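Side-chain contacts in Endonuclease/exonuclease/phosphatase domain-containing protein (Enterococcus faecalis, PDB 3L1W), which is of unknown cellular function but belongs to the endonuclease/exonuclease/phosphatase family and may act as a 3'-5' RNA exonuclease: residues A[43-46]-A[47-50]; A[135-138]-A[139-142]; A[236-240]-A[241-245]. All coordinates share one frame; numbering follows the deposited sequence.

The three contacts follow one another along the chain: contact 1 (43-46 with 47-50) where strand 38-44 runs into helix 46-55, contact 2 (135-138 with 139-142) where the loop after strand 126-132 enters helix 138-151, and contact 3 (236-240 with 241-245) in the loop before strand 245-251. Strands 38-44 and 245-251 belong to one mixed sheet, each beside strand 2-7, whereas strand 126-132 lies in the second. Centre-to-centre distances are about 24 Å (1 to 2), about 17 Å (1 to 3) and about 24 Å (2 to 3), and none touches another. Contacts 1 and 3 share a neighbour, N7 at the end of strand 2-7, consistent with loops gathering round the DNase I-like active-site region.

Contact 1. Residues A[43-46]-A[47-50]; sequences EVRP and NQVR
V49 N donates to R45 O at 3.0 Å, and R50 N bonds to P46 O at 2.9 Å; these backbone hydrogen bonds set the frame where R45, the N-cap of helix 46-55, precedes P46, the first residue of that helix. Q48 N gives R45 O only a weak, strongly bent bond.

The main polar side-chain contact runs the other way. Q48 sends its amide oxygen back to the amide of R45, OE1 to N 2.8 Å, with a nearly straight hydrogen (171°) but with the donor above the carbonyl plane, 41° out of it. Its chain is extended beyond CG (chi2 176°), which lets OE1 reach back across the first turn to the N-H of the N-cap residue. The strand before R45 ends in a G1 beta bulge, E43 and V44 both facing G73. The same OE1 also accepts from D11 N, while NE2 donates to R9 O, so both ends of the amide are fixed.

A water joins the outer side chains: it accepts from R45 NE at 2.9 Å, in the guanidinium plane, and donates to N47 OD1 at 2.8 Å. N47 ND2 is held by D11.

Apolar packing lies beside this polar run. V44 and V49 cross at about a right angle, meeting through their CG2 methyls at 3.6 Å, and V44 CB lies 3.8 Å from Q48 CB.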
loop_
_atom_site.group_PDB
_atom_site.type_symbol
_atom_site.label_atom_id
_atom_site.label_comp_id
_atom_site.label_asym_id
_atom_site.label_seq_id
_atom_site.Cartn_x
_atom_site.Cartn_y
_atom_site.Cartn_z
ATOM N N GLU A 43 -20.426 4.921 -6.799
ATOM C CA GLU A 43 -20.485 6.216 -7.498
ATOM C C GLU A 43 -19.821 6.213 -8.871
ATOM O O GLU A 43 -18.913 6.996 -9.132
ATOM C CB GLU A 43 -19.933 7.350 -6.627
ATOM C CG GLU A 43 -20.733 7.565 -5.345
ATOM C CD GLU A 43 -20.520 8.932 -4.712
ATOM O OE1 GLU A 43 -20.093 9.862 -5.416
ATOM O OE2 GLU A 43 -20.814 9.086 -3.503
ATOM N N VAL A 44 -20.277 5.326 -9.746
ATOM C CA VAL A 44 -19.753 5.286 -11.103
ATOM C C VAL A 44 -20.863 5.429 -12.143
ATOM O O VAL A 44 -21.745 4.574 -12.263
ATOM C CB VAL A 44 -18.916 4.009 -11.361
ATOM C CG1 VAL A 44 -17.586 4.114 -10.625
ATOM C CG2 VAL A 44 -19.678 2.741 -10.932
ATOM N N ARG A 45 -20.809 6.528 -12.882
ATOM C CA ARG A 45 -21.652 6.702 -14.051
ATOM C C ARG A 45 -21.094 5.827 -15.174
ATOM O O ARG A 45 -20.001 5.259 -15.040
ATOM C CB ARG A 45 -21.693 8.182 -14.436
ATOM C CG ARG A 45 -22.412 9.036 -13.384
ATOM C CD ARG A 45 -22.510 10.506 -13.785
ATOM N NE ARG A 45 -23.106 10.653 -15.105
ATOM C CZ ARG A 45 -24.390 10.430 -15.377
ATOM N NH1 ARG A 45 -24.842 10.583 -16.615
ATOM N NH2 ARG A 45 -25.223 10.054 -14.415
ATOM N N PRO A 46 -21.846 5.682 -16.274
ATOM C CA PRO A 46 -21.412 4.730 -17.304
ATOM C C PRO A 46 -20.006 4.977 -17.835
ATOM O O PRO A 46 -19.274 4.015 -18.093
ATOM C CB PRO A 46 -22.452 4.923 -18.409
ATOM C CG PRO A 46 -23.694 5.300 -17.654
ATOM C CD PRO A 46 -23.214 6.183 -16.523
ATOM N N ASN A 47 -19.621 6.240 -17.997
ATOM C CA ASN A 47 -18.272 6.529 -18.465
ATOM C C ASN A 47 -17.200 6.046 -17.491
ATOM O O ASN A 47 -16.139 5.581 -17.900
ATOM C CB ASN A 47 -18.103 8.018 -18.781
ATOM C CG ASN A 47 -18.203 8.896 -17.551
ATOM O OD1 ASN A 47 -19.105 8.735 -16.727
ATOM N ND2 ASN A 47 -17.273 9.827 -17.418
ATOM N N GLN A 48 -17.484 6.145 -16.197
ATOM C CA GLN A 48 -16.554 5.682 -15.172
ATOM C C GLN A 48 -16.458 4.156 -15.180
ATOM O O GLN A 48 -15.383 3.591 -15.004
ATOM C CB GLN A 48 -17.000 6.184 -13.798
ATOM C CG GLN A 48 -17.043 7.704 -13.724
ATOM C CD GLN A 48 -17.579 8.205 -12.393
ATOM O OE1 GLN A 48 -18.782 8.417 -12.244
ATOM N NE2 GLN A 48 -16.687 8.399 -11.422
ATOM N N VAL A 49 -17.585 3.488 -15.406
ATOM C CA VAL A 49 -17.563 2.034 -15.533
ATOM C C VAL A 49 -16.698 1.635 -16.733
ATOM O O VAL A 49 -15.854 0.737 -16.636
ATOM C CB VAL A 49 -18.980 1.465 -15.684
ATOM C CG1 VAL A 49 -18.927 -0.044 -15.958
ATOM C CG2 VAL A 49 -19.791 1.752 -14.423
ATOM N N ARG A 50 -16.892 2.314 -17.859
ATOM C CA ARG A 50 -16.086 2.047 -19.050
ATOM C C ARG A 50 -14.601 2.221 -18.750
ATOM O O ARG A 50 -13.781 1.399 -19.161
ATOM C CB ARG A 50 -16.485 2.954 -20.218
ATOM C CG ARG A 50 -17.826 2.629 -20.860
ATOM C CD ARG A 50 -17.949 3.276 -22.244
ATOM N NE ARG A 50 -17.964 4.741 -22.197
ATOM C CZ ARG A 50 -16.880 5.511 -22.268
ATOM N NH1 ARG A 50 -15.677 4.963 -22.384
ATOM N NH2 ARG A 50 -16.995 6.834 -22.219
HETATM O O HOH W 1 -20.646 11.085 -16.505
#

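Contact 2. Residues A[135-138]-A[139-142]; sequences HISA and HARL. With SO4 (sulfate ion), chain H.
The N-terminus of helix 138-151 is capped by S137, whose hydroxyl oxygen accepts from the amide of A140 at 3.0 Å (OG to N, N-H...O angle 160°). With chi1 at 75°, OG sits between the backbone N and the carbonyl carbon of its own residue, a rotation that directs it toward the first turn. The helical ladder then starts with R141 N to S137 O at 3.1 Å and continues with L142 N to A138 O.

A sulfate ion, probably from the crystallisation liquor, lies at this helix end. A138 N donates to its O2 at 2.7 Å, and the positive end of the helix dipole would probably favour the anion here.

R141 folds back over the same turn. Its chain bends at chi3 (-85°) and lays one guanidinium face over the backbone, with S137 O 3.3 Å from the plane over its centre and A138 N above the same face toward the rim. At the edge, NH1 makes a weak hydrogen bond with H135 O. NH1 also bonds to D134 O and NH2 forms a salt bridge with E173, so the group is fixed by several bonds as well as by packing on one face. I136 CG2 also meets A140 CB at 3.5 Å, tighter than usual for two carbons.

One water ties the ion to the arginine and the loop: it donates to H135 O and to sulfate O1, and accepts from R141 NH2 at 2.8 Å.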
loop_
_atom_site.group_PDB
_atom_site.type_symbol
_atom_site.label_atom_id
_atom_site.label_comp_id
_atom_site.label_asym_id
_atom_site.label_seq_id
_atom_site.Cartn_x
_atom_site.Cartn_y
_atom_site.Cartn_z
ATOM N N HIS A 135 -27.904 9.380 1.492
ATOM C CA HIS A 135 -27.295 10.391 2.353
ATOM C C HIS A 135 -28.340 11.258 3.059
ATOM O O HIS A 135 -28.034 11.957 4.017
ATOM C CB HIS A 135 -26.344 11.289 1.552
ATOM C CG HIS A 135 -26.992 11.978 0.388
ATOM N ND1 HIS A 135 -27.725 13.138 0.521
ATOM C CD2 HIS A 135 -27.003 11.676 -0.932
ATOM C CE1 HIS A 135 -28.167 13.517 -0.665
ATOM N NE2 HIS A 135 -27.745 12.647 -1.564
ATOM N N ILE A 136 -29.578 11.198 2.594
ATOM C CA ILE A 136 -30.590 12.152 3.030
ATOM C C ILE A 136 -30.878 12.135 4.541
ATOM O O ILE A 136 -31.009 13.190 5.160
ATOM C CB ILE A 136 -31.893 11.968 2.210
ATOM C CG1 ILE A 136 -32.762 13.215 2.271
ATOM C CG2 ILE A 136 -32.667 10.758 2.681
ATOM C CD1 ILE A 136 -34.070 13.045 1.533
ATOM N N SER A 137 -30.967 10.948 5.140
ATOM C CA SER A 137 -31.328 10.856 6.549
ATOM C C SER A 137 -31.008 9.498 7.143
ATOM O O SER A 137 -30.868 8.512 6.422
ATOM C CB SER A 137 -32.825 11.124 6.725
ATOM O OG SER A 137 -33.590 10.001 6.306
ATOM N N ALA A 138 -30.886 9.449 8.464
ATOM C CA ALA A 138 -30.678 8.186 9.156
ATOM C C ALA A 138 -31.856 7.231 8.942
ATOM O O ALA A 138 -31.671 6.019 8.850
ATOM C CB ALA A 138 -30.442 8.420 10.643
ATOM N N HIS A 139 -33.069 7.774 8.870
ATOM C CA HIS A 139 -34.237 6.932 8.637
ATOM C C HIS A 139 -34.174 6.273 7.264
ATOM O O HIS A 139 -34.503 5.097 7.121
ATOM C CB HIS A 139 -35.542 7.726 8.797
ATOM C CG HIS A 139 -35.896 8.017 10.221
ATOM N ND1 HIS A 139 -36.617 9.131 10.599
ATOM C CD2 HIS A 139 -35.626 7.339 11.362
ATOM C CE1 HIS A 139 -36.779 9.125 11.910
ATOM N NE2 HIS A 139 -36.188 8.048 12.397
ATOM N N ALA A 140 -33.741 7.027 6.258
ATOM C CA ALA A 140 -33.579 6.484 4.913
ATOM C C ALA A 140 -32.527 5.383 4.871
ATOM O O ALA A 140 -32.665 4.402 4.140
ATOM C CB ALA A 140 -33.214 7.583 3.926
ATOM N N ARG A 141 -31.455 5.556 5.637
ATOM C CA ARG A 141 -30.416 4.544 5.668
ATOM C C ARG A 141 -30.907 3.258 6.317
ATOM O O ARG A 141 -30.667 2.167 5.808
ATOM C CB ARG A 141 -29.174 5.086 6.386
ATOM C CG ARG A 141 -28.509 6.201 5.596
ATOM C CD ARG A 141 -27.228 6.695 6.244
ATOM N NE ARG A 141 -27.419 7.717 7.271
ATOM C CZ ARG A 141 -27.580 9.013 7.021
ATOM N NH1 ARG A 141 -27.650 9.452 5.768
ATOM N NH2 ARG A 141 -27.690 9.871 8.029
ATOM N N LEU A 142 -31.586 3.389 7.449
ATOM C CA LEU A 142 -32.134 2.226 8.125
ATOM C C LEU A 142 -33.092 1.513 7.184
ATOM O O LEU A 142 -33.083 0.292 7.086
ATOM C CB LEU A 142 -32.875 2.648 9.391
ATOM C CG LEU A 142 -33.406 1.528 10.290
ATOM C CD1 LEU A 142 -32.266 0.727 10.897
ATOM C CD2 LEU A 142 -34.272 2.120 11.385
HETATM S S SO4 H . -30.861 12.913 10.062
HETATM O O1 SO4 H . -30.196 13.715 9.032
HETATM O O2 SO4 H . -30.331 11.558 10.059
HETATM O O3 SO4 H . -30.628 13.523 11.369
HETATM O O4 SO4 H . -32.300 12.874 9.804
HETATM O O HOH W 2 -28.161 12.564 7.233
#

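Contact 3. Residues A[236-240]-A[241-245]; sequences GRFPS and DHFPL
Segments 236-240 and 241-245 form one continuous, irregular loop in which F238 and F243 approach each other across the bend. Extended backbone angles at F238 and S240 are interrupted by a bend at P239, D241 makes the next bend, and the chain is extended again from H242 into strand 245-251. Across the loop, a water accepts from S240 N and donates to H242 O at 2.8 Å.

The two phenylalanines form a T-shaped stack. F243 turns its edge to the face of F238, the ring planes stand at 89° and the centroids are 4.9 Å apart. CE1 is the leading atom of F243, 3.5 Å above the F238 plane and over its centre, with CZ beside it. F238 also packs on Y204 of the second subunit, which places this ring at the dimer contact.

The sequence SDHFP that follows F238-P239 matches the S-D-H motif of DNase I-like enzymes, in which the histidine is catalytic; H242 is therefore probably its counterpart, and its ND1 bonds to D215 OD2.

S240 carries OG anti to its own backbone N (chi1 177°), turned along the chain toward H242. There it accepts a weak, long but straight bond from H242 N (3.3 Å, 178°), and the same hydroxyl is hydrogen-bonded to N7 O. D241 OD1 lies in the plane of the H242 ring, at its edge.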
loop_
_atom_site.group_PDB
_atom_site.type_symbol
_atom_site.label_atom_id
_atom_site.label_comp_id
_atom_site.label_asym_id
_atom_site.label_seq_id
_atom_site.Cartn_x
_atom_site.Cartn_y
_atom_site.Cartn_z
ATOM N N GLY A 236 -0.357 15.751 -3.880
ATOM C CA GLY A 236 -1.023 16.722 -3.032
ATOM C C GLY A 236 -2.534 16.708 -3.120
ATOM O O GLY A 236 -3.196 17.611 -2.607
ATOM N N ARG A 237 -3.074 15.687 -3.778
ATOM C CA ARG A 237 -4.523 15.491 -3.855
ATOM C C ARG A 237 -4.818 14.029 -3.615
ATOM O O ARG A 237 -3.934 13.188 -3.740
ATOM C CB ARG A 237 -5.043 15.880 -5.238
ATOM C CG ARG A 237 -4.903 17.344 -5.547
ATOM C CD ARG A 237 -5.467 17.687 -6.922
ATOM N NE ARG A 237 -5.590 19.134 -7.078
ATOM C CZ ARG A 237 -6.116 19.733 -8.140
ATOM N NH1 ARG A 237 -6.573 19.015 -9.155
ATOM N NH2 ARG A 237 -6.184 21.057 -8.186
ATOM N N PHE A 238 -6.063 13.725 -3.264
ATOM C CA PHE A 238 -6.475 12.337 -3.139
ATOM C C PHE A 238 -7.253 11.980 -4.388
ATOM O O PHE A 238 -7.980 12.821 -4.918
ATOM C CB PHE A 238 -7.336 12.134 -1.897
ATOM C CG PHE A 238 -6.584 12.296 -0.603
ATOM C CD1 PHE A 238 -5.436 11.551 -0.347
ATOM C CD2 PHE A 238 -7.046 13.173 0.374
ATOM C CE1 PHE A 238 -4.747 11.699 0.864
ATOM C CE2 PHE A 238 -6.370 13.322 1.581
ATOM C CZ PHE A 238 -5.225 12.584 1.828
ATOM N N PRO A 239 -7.088 10.745 -4.876
ATOM C CA PRO A 239 -7.759 10.333 -6.116
ATOM C C PRO A 239 -9.287 10.333 -5.978
ATOM O O PRO A 239 -9.960 10.511 -6.974
ATOM C CB PRO A 239 -7.232 8.910 -6.348
ATOM C CG PRO A 239 -5.953 8.838 -5.567
ATOM C CD PRO A 239 -6.202 9.692 -4.351
ATOM N N SER A 240 -9.806 10.122 -4.770
ATOM C CA SER A 240 -11.237 10.240 -4.493
ATOM C C SER A 240 -11.397 11.014 -3.193
ATOM O O SER A 240 -10.400 11.230 -2.482
ATOM C CB SER A 240 -11.894 8.862 -4.338
ATOM O OG SER A 240 -13.277 9.020 -4.003
ATOM N N ASP A 241 -12.625 11.435 -2.874
ATOM C CA ASP A 241 -12.866 12.090 -1.589
ATOM C C ASP A 241 -13.092 11.087 -0.458
ATOM O O ASP A 241 -13.296 11.475 0.696
ATOM C CB ASP A 241 -13.985 13.157 -1.656
ATOM C CG ASP A 241 -15.316 12.616 -2.174
ATOM O OD1 ASP A 241 -15.411 11.432 -2.557
ATOM O OD2 ASP A 241 -16.280 13.413 -2.204
ATOM N N HIS A 242 -13.049 9.795 -0.799
ATOM C CA HIS A 242 -12.928 8.730 0.198
ATOM C C HIS A 242 -11.574 8.053 0.059
ATOM O O HIS A 242 -11.025 7.984 -1.041
ATOM C CB HIS A 242 -13.964 7.632 -0.047
ATOM C CG HIS A 242 -15.384 8.072 0.094
ATOM N ND1 HIS A 242 -16.257 7.485 0.988
ATOM C CD2 HIS A 242 -16.102 8.993 -0.589
ATOM C CE1 HIS A 242 -17.444 8.056 0.874
ATOM N NE2 HIS A 242 -17.380 8.964 -0.084
ATOM N N PHE A 243 -11.064 7.504 1.153
ATOM C CA PHE A 243 -9.970 6.530 1.059
ATOM C C PHE A 243 -10.574 5.163 0.766
ATOM O O PHE A 243 -11.648 4.842 1.272
ATOM C CB PHE A 243 -9.229 6.409 2.395
ATOM C CG PHE A 243 -8.555 7.669 2.843
ATOM C CD1 PHE A 243 -7.836 8.436 1.942
ATOM C CD2 PHE A 243 -8.609 8.069 4.176
ATOM C CE1 PHE A 243 -7.189 9.600 2.357
ATOM C CE2 PHE A 243 -7.958 9.225 4.602
ATOM C CZ PHE A 243 -7.252 9.992 3.692
ATOM N N PRO A 244 -9.875 4.334 -0.028
ATOM C CA PRO A 244 -10.263 2.921 -0.060
ATOM C C PRO A 244 -10.127 2.307 1.330
ATOM O O PRO A 244 -9.267 2.707 2.139
ATOM C CB PRO A 244 -9.219 2.278 -0.997
ATOM C CG PRO A 244 -8.608 3.430 -1.758
ATOM C CD PRO A 244 -8.681 4.613 -0.837
ATOM N N LEU A 245 -10.962 1.310 1.591
ATOM C CA LEU A 245 -10.917 0.563 2.835
ATOM C C LEU A 245 -10.695 -0.875 2.427
ATOM O O LEU A 245 -11.434 -1.402 1.592
ATOM C CB LEU A 245 -12.259 0.696 3.570
ATOM C CG LEU A 245 -12.499 -0.112 4.841
ATOM C CD1 LEU A 245 -11.439 0.204 5.889
ATOM C CD2 LEU A 245 -13.914 0.194 5.383
HETATM O O HOH W 3 -8.677 8.120 -2.579
#